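Local coordinates for protein probable hydrolase (Pseudomonas aeruginosa, PDB 3OM8) that is probably an alpha/beta-fold hydrolase, perhaps acting as a 3-oxoadipate enol-lactonase, at residues Ser33-Thr38 with Gly158-Pro163. Residues are numbered along the deposited sequence; the frame is centred on the assembly and turned at random.
With EDO (1,2-ethanediol), chain F.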
# COMPACT_ATOMS: atom_id res chain seq x y z
N SER B 33 16.48 -15.25 -1.58
CA SER B 33 17.27 -14.97 -2.77
C SER B 33 17.62 -13.48 -2.84
O SER B 33 16.75 -12.63 -2.62
CB SER B 33 16.53 -15.42 -4.03
OG SER B 33 17.28 -15.14 -5.19
N ASN B 34 18.88 -13.18 -3.15
CA ASN B 34 19.45 -11.85 -2.94
C ASN B 34 19.23 -10.85 -4.07
O ASN B 34 18.80 -11.21 -5.16
CB ASN B 34 20.95 -11.95 -2.65
CG ASN B 34 21.30 -13.10 -1.72
OD1 ASN B 34 20.61 -13.36 -0.75
ND2 ASN B 34 22.39 -13.79 -2.03
N SER B 35 19.54 -9.58 -3.80
CA SER B 35 19.59 -8.57 -4.84
C SER B 35 20.83 -8.81 -5.70
O SER B 35 21.79 -9.44 -5.26
CB SER B 35 19.70 -7.18 -4.23
OG SER B 35 20.02 -6.19 -5.20
N ILE B 36 20.80 -8.31 -6.92
CA ILE B 36 22.00 -8.28 -7.75
C ILE B 36 23.06 -7.50 -6.97
O ILE B 36 22.73 -6.58 -6.22
CB ILE B 36 21.72 -7.56 -9.08
CG1 ILE B 36 22.84 -7.77 -10.08
CG2 ILE B 36 21.52 -6.06 -8.83
CD1 ILE B 36 22.64 -6.94 -11.33
N GLY B 37 24.33 -7.88 -7.12
CA GLY B 37 25.40 -7.12 -6.50
C GLY B 37 25.57 -7.34 -5.00
O GLY B 37 26.35 -6.63 -4.37
N THR B 38 24.85 -8.29 -4.42
CA THR B 38 24.99 -8.55 -3.00
C THR B 38 25.31 -10.00 -2.72
O THR B 38 25.38 -10.82 -3.64
CB THR B 38 23.72 -8.16 -2.17
OG1 THR B 38 22.66 -9.08 -2.46
CG2 THR B 38 23.28 -6.72 -2.46
N GLY B 158 24.07 4.60 -4.94
CA GLY B 158 23.34 5.83 -5.17
C GLY B 158 21.86 5.60 -5.41
O GLY B 158 21.04 6.45 -5.04
N ASN B 159 21.51 4.47 -6.02
CA ASN B 159 20.11 4.12 -6.25
C ASN B 159 19.47 3.38 -5.08
O ASN B 159 18.26 3.39 -4.93
CB ASN B 159 19.94 3.26 -7.51
CG ASN B 159 20.20 4.04 -8.78
OD1 ASN B 159 19.31 4.70 -9.32
ND2 ASN B 159 21.42 3.97 -9.26
N TRP B 160 20.31 2.72 -4.29
CA TRP B 160 19.85 1.82 -3.24
C TRP B 160 19.50 2.56 -1.95
O TRP B 160 18.59 2.17 -1.24
CB TRP B 160 20.93 0.81 -2.89
CG TRP B 160 21.06 -0.35 -3.83
CD1 TRP B 160 20.28 -0.64 -4.91
CD2 TRP B 160 22.05 -1.38 -3.76
NE1 TRP B 160 20.73 -1.79 -5.52
CE2 TRP B 160 21.81 -2.27 -4.82
CE3 TRP B 160 23.11 -1.65 -2.89
CZ2 TRP B 160 22.58 -3.40 -5.04
CZ3 TRP B 160 23.88 -2.78 -3.10
CH2 TRP B 160 23.61 -3.64 -4.17
N PHE B 161 20.26 3.60 -1.64
CA PHE B 161 20.10 4.25 -0.35
C PHE B 161 19.64 5.69 -0.46
O PHE B 161 19.95 6.39 -1.44
CB PHE B 161 21.41 4.18 0.46
CG PHE B 161 21.82 2.78 0.81
CD1 PHE B 161 21.11 2.05 1.75
CD2 PHE B 161 22.91 2.19 0.20
CE1 PHE B 161 21.48 0.76 2.07
CE2 PHE B 161 23.28 0.91 0.52
CZ PHE B 161 22.58 0.19 1.45
N PRO B 162 18.88 6.14 0.56
CA PRO B 162 18.58 7.56 0.72
C PRO B 162 19.89 8.32 0.67
O PRO B 162 20.82 7.96 1.39
CB PRO B 162 17.99 7.63 2.13
CG PRO B 162 17.43 6.27 2.38
CD PRO B 162 18.32 5.32 1.65
N PRO B 163 19.98 9.37 -0.16
CA PRO B 163 21.20 10.18 -0.21
C PRO B 163 21.53 10.71 1.18
O PRO B 163 22.66 11.13 1.43
CB PRO B 163 20.81 11.34 -1.13
CG PRO B 163 19.31 11.41 -1.01
CD PRO B 163 18.89 9.97 -0.94
C1 EDO F . 17.20 -6.23 -10.61
O1 EDO F . 17.09 -4.83 -10.91
C2 EDO F . 18.51 -6.51 -9.86
O2 EDO F . 18.36 -6.77 -8.44
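The indole of W160 reaches from the last turn of helix 150-160 to the S35-T38 turn, and the outer rim of its six-membered ring makes the closest contacts. CZ2 of W160 lies 3.4 Å from the I36 carbonyl O, which sits at the ring edge near its plane, as does G37 O. The T38 methyl CG2 comes in obliquely, 3.5 Å from W160 CH2, and S35 OG approaches CZ2 from a similarly slanting direction.

Hydrogen bonds within the loop fix what the ring meets. Residues 35-38 form a type II turn, with G37 at positive phi and a weak 3.4 Å bond from T38 N to S35 O. T38 OG1 donates to the same S35 O (3.0 Å), tilted 33° from the carbonyl plane. Anti to the backbone N (chi1 168°), S35 OG donates to I36 O at 2.9 Å, in plane on a lone pair.

An ethanediol, probably from the crystallisation liquor, accepts a nearly straight bond from I36 N to its O2 (3.3 Å, 165°). It also bonds S101 OG and L102 N; S101 is the likely nucleophile, so I36 N and L102 N plausibly line an oxyanion hole, as in other alpha/beta hydrolases.

The loop leaves strand 29-33 beside strand 95-100, with helix 171-181 packing on both T38 and W160, helix 185-196 against I36, and the H246 ring meeting the indole.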